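Local coordinates for protein putative TetR-family transcriptional regulator (Syntrophomonas wolfei subsp. wolfei, PDB 3LWJ) that probably binds DNA as a transcriptional regulator of the TetR family, through an N-terminal helix-turn-helix domain, at residues Asp55-Leu60 with Ala118-Cys123; Glu65-Gln70 with Lys125-Arg130; Leu106-Ser111 with Trp171-Ala176. All coordinates share one frame; numbering follows the deposited sequence.

Interaction 1: residues Asp55-Leu60 with Ala118-Cys123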
loop_
_atom_site.group_PDB
_atom_site.type_symbol
_atom_site.label_atom_id
_atom_site.label_comp_id
_atom_site.label_asym_id
_atom_site.label_seq_id
_atom_site.Cartn_x
_atom_site.Cartn_y
_atom_site.Cartn_z
ATOM N N ASP A 55 -10.531 -14.746 -20.337
ATOM C CA ASP A 55 -11.134 -14.797 -18.983
ATOM C C ASP A 55 -11.152 -13.404 -18.265
ATOM O O ASP A 55 -10.836 -12.399 -18.898
ATOM C CB ASP A 55 -10.450 -15.892 -18.125
ATOM C CG ASP A 55 -9.058 -15.534 -17.666
ATOM O OD1 ASP A 55 -8.647 -14.356 -17.731
ATOM O OD2 ASP A 55 -8.364 -16.459 -17.176
ATOM N N LYS A 56 -11.532 -13.341 -16.981
ATOM C CA LYS A 56 -11.560 -12.054 -16.235
ATOM C C LYS A 56 -10.184 -11.393 -16.087
ATOM O O LYS A 56 -10.060 -10.160 -16.099
ATOM C CB LYS A 56 -12.127 -12.211 -14.826
ATOM C CG LYS A 56 -13.613 -12.215 -14.692
ATOM C CD LYS A 56 -13.997 -12.182 -13.209
ATOM C CE LYS A 56 -13.627 -13.479 -12.479
ATOM N NZ LYS A 56 -14.057 -13.532 -11.070
ATOM N N GLU A 57 -9.163 -12.217 -15.898
ATOM C CA GLU A 57 -7.837 -11.702 -15.676
ATOM C C GLU A 57 -7.309 -11.013 -16.932
ATOM O O GLU A 57 -6.540 -10.059 -16.837
ATOM C CB GLU A 57 -6.888 -12.805 -15.214
ATOM C CG GLU A 57 -7.106 -13.202 -13.759
ATOM C CD GLU A 57 -8.460 -13.872 -13.522
ATOM O OE1 GLU A 57 -8.797 -14.810 -14.275
ATOM O OE2 GLU A 57 -9.205 -13.455 -12.599
ATOM N N ASP A 58 -7.706 -11.498 -18.104
ATOM C CA ASP A 58 -7.371 -10.822 -19.350
ATOM C C ASP A 58 -8.034 -9.445 -19.359
ATOM O O ASP A 58 -7.460 -8.482 -19.853
ATOM C CB ASP A 58 -7.805 -11.653 -20.568
ATOM C CG ASP A 58 -6.879 -12.841 -20.830
ATOM O OD1 ASP A 58 -5.645 -12.670 -20.752
ATOM O OD2 ASP A 58 -7.382 -13.941 -21.127
ATOM N N ILE A 59 -9.245 -9.357 -18.802
ATOM C CA ILE A 59 -9.959 -8.070 -18.778
ATOM C C ILE A 59 -9.254 -7.086 -17.826
ATOM O O ILE A 59 -8.955 -5.950 -18.210
ATOM C CB ILE A 59 -11.466 -8.224 -18.454
ATOM C CG1 ILE A 59 -12.192 -8.814 -19.671
ATOM C CG2 ILE A 59 -12.079 -6.877 -18.116
ATOM C CD1 ILE A 59 -13.515 -9.421 -19.377
ATOM N N LEU A 60 -8.922 -7.565 -16.626
ATOM C CA LEU A 60 -8.209 -6.781 -15.637
ATOM C C LEU A 60 -6.872 -6.297 -16.217
ATOM O O LEU A 60 -6.577 -5.118 -16.094
ATOM C CB LEU A 60 -8.026 -7.589 -14.325
ATOM C CG LEU A 60 -7.379 -6.869 -13.130
ATOM C CD1 LEU A 60 -8.221 -5.689 -12.708
ATOM C CD2 LEU A 60 -7.087 -7.769 -11.912
ATOM N N ALA A 118 -2.918 -15.004 -6.267
ATOM C CA ALA A 118 -1.700 -14.861 -7.073
ATOM C C ALA A 118 -1.981 -14.441 -8.517
ATOM O O ALA A 118 -1.242 -13.631 -9.067
ATOM C CB ALA A 118 -0.837 -16.111 -7.040
ATOM N N PRO A 119 -3.056 -14.958 -9.137
ATOM C CA PRO A 119 -3.256 -14.466 -10.518
ATOM C C PRO A 119 -3.569 -12.970 -10.607
ATOM O O PRO A 119 -3.154 -12.305 -11.551
ATOM C CB PRO A 119 -4.445 -15.295 -11.020
ATOM C CG PRO A 119 -4.317 -16.562 -10.301
ATOM C CD PRO A 119 -3.869 -16.163 -8.884
ATOM N N ILE A 120 -4.319 -12.458 -9.641
ATOM C CA ILE A 120 -4.705 -11.023 -9.650
ATOM C C ILE A 120 -3.502 -10.185 -9.237
ATOM O O ILE A 120 -3.204 -9.165 -9.871
ATOM C CB ILE A 120 -5.948 -10.790 -8.793
ATOM C CG1 ILE A 120 -7.191 -11.225 -9.593
ATOM C CG2 ILE A 120 -6.083 -9.317 -8.395
ATOM C CD1 ILE A 120 -7.284 -12.710 -9.947
ATOM N N ASP A 121 -2.760 -10.659 -8.235
ATOM C CA ASP A 121 -1.485 -10.012 -7.894
ATOM C C ASP A 121 -0.479 -9.999 -9.061
ATOM O O ASP A 121 0.207 -8.994 -9.271
ATOM C CB ASP A 121 -0.897 -10.608 -6.629
ATOM C CG ASP A 121 -1.589 -10.083 -5.375
ATOM O OD1 ASP A 121 -1.816 -8.844 -5.279
ATOM O OD2 ASP A 121 -1.873 -10.901 -4.475
ATOM N N GLN A 122 -0.420 -11.068 -9.860
ATOM C CA GLN A 122 0.402 -11.079 -11.082
ATOM C C GLN A 122 -0.043 -9.923 -12.004
ATOM O O GLN A 122 0.772 -9.258 -12.594
ATOM C CB GLN A 122 0.323 -12.443 -11.830
ATOM C CG GLN A 122 1.114 -13.640 -11.186
ATOM C CD GLN A 122 0.795 -15.047 -11.787
ATOM O OE1 GLN A 122 1.400 -16.050 -11.385
ATOM N NE2 GLN A 122 -0.136 -15.110 -12.749
ATOM N N CYS A 123 -1.358 -9.717 -12.153
ATOM C CA CYS A 123 -1.844 -8.617 -13.008
ATOM C C CYS A 123 -1.437 -7.260 -12.430
ATOM O O CYS A 123 -0.982 -6.374 -13.142
ATOM C CB CYS A 123 -3.357 -8.615 -13.126
ATOM S SG CYS A 123 -4.081 -10.075 -13.883
#
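Ile120 meets Glu57 and Leu60 where the first turn of helix 56-79 runs beside the first turns of helix 118-144, the two short axes 10.0 Å apart and inclined by 22°. The close-packed part is mostly apolar. Leu60 has CG anti to its backbone N (chi1 -176°), which carries CD2 across to the neighbouring helix, and there this one methyl lies 4.0 Å from Ile120 CG2 and equally near Cys123 CB. The Leu60 and Ile120 side chains cross at about a right angle, with Tyr30 packing against both. The other branch of Ile120 serves Glu57: its CD1 methyl comes within 3.4 Å of Glu57 OE2 and also rests on Glu57 CG. Glu57 bends at chi2 (67°), which folds the carboxylate back over that methyl while OE2 is hydrogen-bonded to Tyr30 OH. With an alanine here instead of Ile120, a gap is likely to open beside Leu60 CD2 and the bent Glu57 chain to lose the methyl it rests on. Cys123 fills the next turn, SG lying 3.8 Å from Glu57 O. Toward solvent the contact thins: exposed Pro119 comes nearest with its CB, 4.4 Å from Glu57 CG. At the start of helix 56-79, Asp55 acts as N-cap, its OD1 accepting from Asp58 N at 3.0 Å and more weakly from Glu57 N; in one of the two conformers of Asp58, OD2 accepts weakly from Asp55 N, a tentative capping box. Ile59 faces helices 10-28 and 35-42. Helix 56-79 thus begins against the predicted helix-turn-helix unit and here leans on helix 118-144, the kind of junction between DNA-binding and regulatory domains expected of a TetR-family fold.

Interaction 2: residues Glu65-Gln70 with Lys125-Arg130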
loop_
_atom_site.group_PDB
_atom_site.type_symbol
_atom_site.label_atom_id
_atom_site.label_comp_id
_atom_site.label_asym_id
_atom_site.label_seq_id
_atom_site.Cartn_x
_atom_site.Cartn_y
_atom_site.Cartn_z
ATOM N N GLU A 65 -3.542 -1.895 -18.282
ATOM C CA GLU A 65 -2.687 -1.433 -19.387
ATOM C C GLU A 65 -3.096 -0.052 -19.902
ATOM O O GLU A 65 -2.258 0.812 -20.122
ATOM C CB GLU A 65 -2.772 -2.386 -20.580
ATOM C CG GLU A 65 -1.882 -3.600 -20.454
ATOM C CD GLU A 65 -2.211 -4.712 -21.469
ATOM O OE1 GLU A 65 -3.034 -4.488 -22.404
ATOM O OE2 GLU A 65 -1.638 -5.817 -21.312
ATOM N N ASP A 66 -4.389 0.117 -20.134
ATOM C CA ASP A 66 -4.943 1.391 -20.564
ATOM C C ASP A 66 -4.666 2.450 -19.509
ATOM O O ASP A 66 -4.338 3.571 -19.834
ATOM C CB ASP A 66 -6.439 1.248 -20.754
ATOM C CG ASP A 66 -6.798 0.448 -22.027
ATOM O OD1 ASP A 66 -5.869 -0.028 -22.708
ATOM O OD2 ASP A 66 -7.997 0.280 -22.341
ATOM N N PHE A 67 -4.791 2.064 -18.243
ATOM C CA PHE A 67 -4.602 2.967 -17.102
ATOM C C PHE A 67 -3.151 3.449 -17.031
ATOM O O PHE A 67 -2.890 4.645 -16.951
ATOM C CB PHE A 67 -4.994 2.200 -15.842
ATOM C CG PHE A 67 -5.358 3.033 -14.617
ATOM C CD1 PHE A 67 -5.730 4.381 -14.685
ATOM C CD2 PHE A 67 -5.387 2.397 -13.378
ATOM C CE1 PHE A 67 -6.096 5.070 -13.534
ATOM C CE2 PHE A 67 -5.755 3.077 -12.226
ATOM C CZ PHE A 67 -6.120 4.424 -12.307
ATOM N N ALA A 68 -2.211 2.508 -17.061
ATOM C CA ALA A 68 -0.768 2.838 -17.076
ATOM C C ALA A 68 -0.455 3.749 -18.254
ATOM O O ALA A 68 0.305 4.692 -18.138
ATOM C CB ALA A 68 0.108 1.541 -17.165
ATOM N N LYS A 69 -1.041 3.429 -19.393
ATOM C CA LYS A 69 -0.797 4.150 -20.601
ATOM C C LYS A 69 -1.257 5.609 -20.477
ATOM O O LYS A 69 -0.581 6.525 -20.951
ATOM C CB LYS A 69 -1.503 3.464 -21.772
ATOM C CG LYS A 69 -1.133 4.075 -23.094
ATOM C CD LYS A 69 -1.841 3.444 -24.270
ATOM C CE LYS A 69 -1.344 4.113 -25.549
ATOM N NZ LYS A 69 -2.152 3.715 -26.710
ATOM N N GLN A 70 -2.408 5.815 -19.859
ATOM C CA GLN A 70 -2.939 7.171 -19.658
ATOM C C GLN A 70 -2.095 8.002 -18.650
ATOM O O GLN A 70 -1.823 9.191 -18.882
ATOM C CB GLN A 70 -4.397 7.076 -19.217
ATOM C CG GLN A 70 -5.169 8.397 -19.130
ATOM C CD GLN A 70 -6.532 8.204 -18.456
ATOM O OE1 GLN A 70 -6.998 7.064 -18.295
ATOM N NE2 GLN A 70 -7.159 9.311 -18.034
ATOM N N LYS A 125 0.999 -6.689 -10.647
ATOM C CA LYS A 125 2.471 -6.599 -10.687
ATOM C C LYS A 125 2.943 -6.049 -12.017
ATOM O O LYS A 125 3.856 -5.243 -12.064
ATOM C CB LYS A 125 3.170 -7.938 -10.367
ATOM C CG LYS A 125 4.696 -7.769 -10.144
ATOM C CD LYS A 125 5.418 -9.104 -9.788
ATOM C CE LYS A 125 6.913 -8.915 -9.721
ATOM N NZ LYS A 125 7.507 -8.551 -11.057
ATOM N N GLN A 126 2.268 -6.431 -13.091
ATOM C CA GLN A 126 2.628 -5.916 -14.402
ATOM C C GLN A 126 2.339 -4.418 -14.520
ATOM O O GLN A 126 3.142 -3.664 -15.048
ATOM C CB GLN A 126 1.933 -6.740 -15.503
ATOM C CG GLN A 126 2.384 -8.179 -15.451
ATOM C CD GLN A 126 1.781 -9.065 -16.524
ATOM O OE1 GLN A 126 1.468 -8.602 -17.629
ATOM N NE2 GLN A 126 1.628 -10.363 -16.204
ATOM N N PHE A 127 1.187 -4.006 -14.017
ATOM C CA PHE A 127 0.802 -2.600 -13.950
ATOM C C PHE A 127 1.822 -1.790 -13.097
ATOM O O PHE A 127 2.458 -0.846 -13.569
ATOM C CB PHE A 127 -0.623 -2.531 -13.394
ATOM C CG PHE A 127 -1.072 -1.159 -13.049
ATOM C CD1 PHE A 127 -1.344 -0.245 -14.048
ATOM C CD2 PHE A 127 -1.230 -0.780 -11.730
ATOM C CE1 PHE A 127 -1.750 1.028 -13.754
ATOM C CE2 PHE A 127 -1.639 0.513 -11.421
ATOM C CZ PHE A 127 -1.909 1.414 -12.438
ATOM N N GLU A 128 2.031 -2.223 -11.868
ATOM C CA GLU A 128 2.969 -1.554 -10.959
ATOM C C GLU A 128 4.424 -1.538 -11.447
ATOM O O GLU A 128 5.076 -0.499 -11.352
ATOM C CB GLU A 128 2.812 -2.140 -9.544
ATOM C CG GLU A 128 1.461 -1.644 -8.951
ATOM C CD GLU A 128 1.138 -2.090 -7.552
ATOM O OE1 GLU A 128 1.656 -3.116 -7.094
ATOM O OE2 GLU A 128 0.312 -1.405 -6.921
ATOM N N ASP A 129 4.915 -2.648 -12.009
ATOM C CA ASP A 129 6.295 -2.727 -12.555
ATOM C C ASP A 129 6.471 -1.718 -13.674
ATOM O O ASP A 129 7.549 -1.092 -13.818
ATOM C CB ASP A 129 6.625 -4.147 -13.089
ATOM C CG ASP A 129 6.979 -5.145 -11.984
ATOM O OD1 ASP A 129 7.081 -4.764 -10.777
ATOM O OD2 ASP A 129 7.163 -6.338 -12.328
ATOM N N ARG A 130 5.420 -1.540 -14.466
ATOM C CA ARG A 130 5.464 -0.590 -15.585
ATOM C C ARG A 130 5.599 0.850 -15.098
ATOM O O ARG A 130 6.438 1.608 -15.606
ATOM C CB ARG A 130 4.202 -0.707 -16.432
ATOM C CG ARG A 130 4.197 0.179 -17.680
ATOM C CD ARG A 130 3.117 -0.259 -18.625
ATOM N NE ARG A 130 2.922 0.670 -19.738
ATOM C CZ ARG A 130 1.858 0.647 -20.530
ATOM N NH1 ARG A 130 0.884 -0.251 -20.337
ATOM N NH2 ARG A 130 1.756 1.524 -21.511
#
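Phe67, Ala68 and Phe127 form the inner side of a helix-helix contact, and Arg130 closes its outer side, near the middle of the chain where helices 56-79 and 118-144 run almost parallel. Their short axes are 9.7 Å apart and inclined by only 11°. The CA atoms of Ala68 and Phe127 are the nearest across the two segments, and the small side chain of Ala68 allows this close approach. Both phenylalanines have CG anti to the backbone N, and the rings end with planes just 8° apart. They are slid past each other rather than stacked: the centroids are 5.6 Å apart, and the meeting is made by Phe67 CD2 and Phe127 CZ at 3.7 Å. The edge of the Phe127 ring is turned to the backbone of the other helix: Ala68 N lies near the ring plane, 3.7 Å from Phe127 CE1, while CD1 touches Ala68 CB. Tyr110 meets the Phe127 ring edge-to-face, and Phe67 continues onto Val99 and Leu106, so the pair belongs to a larger apolar core. On the outer side Arg130 stretches across helix 56-79, extended from CG to NE. One face of its guanidinium lies over Ala68 CB, 3.7 Å from NH1, and over Lys69 N. NH1 also gives a weak hydrogen bond to Glu65 O, 3.3 Å long and bent to 120°; NH2 reaches Lys69 CB at 3.8 Å. The Lys69 chain runs alongside Arg130, but its NZ ends well away from NH2. The whole is a near-parallel helix-helix packing, with a slid phenylalanine pair inside and an arginine laid over the outer surface, in keeping with the all-helical regulatory domain of a TetR-family fold.

Interaction 3: residues Leu106-Ser111 with Trp171-Ala176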
loop_
_atom_site.group_PDB
_atom_site.type_symbol
_atom_site.label_atom_id
_atom_site.label_comp_id
_atom_site.label_asym_id
_atom_site.label_seq_id
_atom_site.Cartn_x
_atom_site.Cartn_y
_atom_site.Cartn_z
ATOM N N LEU A 106 -12.183 2.152 -11.365
ATOM C CA LEU A 106 -10.986 1.324 -11.541
ATOM C C LEU A 106 -9.989 1.500 -10.391
ATOM O O LEU A 106 -9.390 0.510 -9.934
ATOM C CB LEU A 106 -10.315 1.615 -12.900
ATOM C CG LEU A 106 -9.042 0.828 -13.241
ATOM C CD1 LEU A 106 -9.244 -0.687 -13.039
ATOM C CD2 LEU A 106 -8.565 1.139 -14.634
ATOM N N SER A 107 -9.796 2.748 -9.949
ATOM C CA SER A 107 -8.972 3.043 -8.776
ATOM C C SER A 107 -9.511 2.277 -7.574
ATOM O O SER A 107 -8.761 1.721 -6.789
ATOM C CB SER A 107 -8.953 4.558 -8.477
ATOM O OG SER A 107 -8.191 5.310 -9.451
ATOM N N GLU A 108 -10.821 2.229 -7.429
ATOM C CA GLU A 108 -11.406 1.426 -6.360
ATOM C C GLU A 108 -11.052 -0.064 -6.486
ATOM O O GLU A 108 -10.563 -0.658 -5.523
ATOM C CB GLU A 108 -12.909 1.601 -6.296
ATOM C CG GLU A 108 -13.444 1.377 -4.888
ATOM C CD GLU A 108 -14.971 1.442 -4.803
ATOM O OE1 GLU A 108 -15.579 2.377 -5.380
ATOM O OE2 GLU A 108 -15.540 0.529 -4.164
ATOM N N ILE A 109 -11.290 -0.668 -7.661
ATOM C CA ILE A 109 -10.963 -2.078 -7.856
ATOM C C ILE A 109 -9.475 -2.318 -7.581
ATOM O O ILE A 109 -9.144 -3.203 -6.822
ATOM C CB ILE A 109 -11.290 -2.578 -9.276
ATOM C CG1 ILE A 109 -12.797 -2.560 -9.550
ATOM C CG2 ILE A 109 -10.720 -4.014 -9.520
ATOM C CD1 ILE A 109 -13.621 -3.382 -8.589
ATOM N N TYR A 110 -8.595 -1.499 -8.174
ATOM C CA TYR A 110 -7.143 -1.558 -7.899
ATOM C C TYR A 110 -6.821 -1.549 -6.418
ATOM O O TYR A 110 -5.918 -2.267 -5.967
ATOM C CB TYR A 110 -6.471 -0.392 -8.607
ATOM C CG TYR A 110 -5.027 -0.128 -8.293
ATOM C CD1 TYR A 110 -4.049 -1.132 -8.428
ATOM C CD2 TYR A 110 -4.611 1.165 -7.930
ATOM C CE1 TYR A 110 -2.694 -0.850 -8.158
ATOM C CE2 TYR A 110 -3.264 1.447 -7.675
ATOM C CZ TYR A 110 -2.317 0.428 -7.805
ATOM O OH TYR A 110 -1.003 0.705 -7.549
ATOM N N SER A 111 -7.558 -0.730 -5.668
ATOM C CA SER A 111 -7.326 -0.516 -4.235
ATOM C C SER A 111 -7.945 -1.581 -3.368
ATOM O O SER A 111 -7.675 -1.631 -2.171
ATOM C CB SER A 111 -7.900 0.842 -3.793
ATOM O OG SER A 111 -7.293 1.909 -4.501
ATOM N N TRP A 171 -8.699 7.454 0.258
ATOM C CA TRP A 171 -9.755 8.300 -0.317
ATOM C C TRP A 171 -10.907 7.447 -0.823
ATOM O O TRP A 171 -12.040 7.543 -0.308
ATOM C CB TRP A 171 -9.206 9.160 -1.430
ATOM C CG TRP A 171 -10.236 9.838 -2.272
ATOM C CD1 TRP A 171 -11.218 10.686 -1.852
ATOM C CD2 TRP A 171 -10.350 9.767 -3.695
ATOM N NE1 TRP A 171 -11.957 11.120 -2.928
ATOM C CE2 TRP A 171 -11.435 10.576 -4.071
ATOM C CE3 TRP A 171 -9.631 9.105 -4.690
ATOM C CZ2 TRP A 171 -11.832 10.726 -5.397
ATOM C CZ3 TRP A 171 -10.027 9.266 -6.016
ATOM C CH2 TRP A 171 -11.119 10.062 -6.351
ATOM N N VAL A 172 -10.604 6.572 -1.792
ATOM C CA VAL A 172 -11.637 5.857 -2.523
ATOM C C VAL A 172 -12.184 4.631 -1.784
ATOM O O VAL A 172 -13.334 4.281 -1.991
ATOM C CB VAL A 172 -11.186 5.496 -4.000
ATOM C CG1 VAL A 172 -10.233 4.268 -4.037
ATOM C CG2 VAL A 172 -12.392 5.273 -4.869
ATOM N N VAL A 173 -11.393 3.967 -0.943
ATOM C CA VAL A 173 -11.922 2.834 -0.195
ATOM C C VAL A 173 -12.350 3.219 1.237
ATOM O O VAL A 173 -13.509 3.000 1.595
ATOM C CB VAL A 173 -10.991 1.631 -0.168
ATOM C CG1 VAL A 173 -11.526 0.555 0.766
ATOM C CG2 VAL A 173 -10.807 1.074 -1.593
ATOM N N LEU A 174 -11.446 3.766 2.049
ATOM C CA LEU A 174 -11.801 4.145 3.428
ATOM C C LEU A 174 -12.732 5.345 3.527
ATOM O O LEU A 174 -13.469 5.478 4.513
ATOM C CB LEU A 174 -10.570 4.467 4.262
ATOM C CG LEU A 174 -9.560 3.362 4.506
ATOM C CD1 LEU A 174 -8.660 3.811 5.644
ATOM C CD2 LEU A 174 -10.279 2.091 4.874
ATOM N N LYS A 175 -12.726 6.201 2.513
ATOM C CA LYS A 175 -13.466 7.465 2.570
ATOM C C LYS A 175 -13.030 8.229 3.817
ATOM O O LYS A 175 -13.847 8.862 4.437
ATOM C CB LYS A 175 -14.991 7.244 2.654
ATOM C CG LYS A 175 -15.592 6.115 1.819
ATOM C CD LYS A 175 -15.794 6.531 0.379
ATOM C CE LYS A 175 -16.458 5.414 -0.431
ATOM N NZ LYS A 175 -15.940 5.403 -1.833
ATOM N N ALA A 176 -11.759 8.118 4.206
ATOM C CA ALA A 176 -11.236 8.753 5.435
ATOM C C ALA A 176 -10.641 10.145 5.145
ATOM O O ALA A 176 -10.485 10.958 6.042
ATOM C CB ALA A 176 -10.176 7.828 6.100
#
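Val172 and Val173 pack against Glu108 and Ser111 where the end of helix 153-173 meets helix 104-113; Glu108 and Val172 approach most closely in the backbone, their CA atoms 5.9 Å apart. From Val172 CB, the methyl CG1 lies between backbone N and carbonyl carbon (chi1 78°) and rests against the backbone of helix 104-113, 3.9 Å from Glu108 CA and 3.8 Å from Ser111 OG, with Ser107 O also near. The second methyl, CG2, turns to the Glu108 chain and lies 4.0 Å from its CB and from its CG. Beyond CG the Glu108 chain continues extended, and its OE2 forms a salt bridge with Arg112. Val173 adds one methyl, CG2, set 3.7 Å from Ser111 CB. The hydroxyl of Ser111 donates to Ser107 O at 2.7 Å; Ser111 N reaches the same oxygen from the opposite face of its plane, so the carbonyl is gripped twice beside the valine. Within 171-176, Lys175, which has positive phi, turns back so that its NZ donates to Val172 O at 2.8 Å. Leu106, Glu108 and Ile109 of helix 104-113 touch helix 10-28, and Phe67 of helix 56-79 also packs against helix 104-113, while Val173 and Leu174 pack on Asp121 of the second subunit.

In the fold
Interactions 1 and 2 join the same two helices, 56-79 and 118-144, at successive places along their length, their centres about 13 Å apart. Interaction 1 lies farther from the chain centre, yet is buried, and mixes aliphatic groups with a carboxylate; interaction 2, its centre about 6 Å from that of the chain, is only partly buried, pairing buried rings with an arginine and a lysine on its outer side. Interaction 3 uses helices 104-113 and 153-173 and is buried methyl packing, without a hydrogen bond between its segments. It touches interaction 2 directly: Tyr110 OH lies 2.6 Å from Glu128 OE2, a probable hydrogen bond. Segments of all three reach the second subunit.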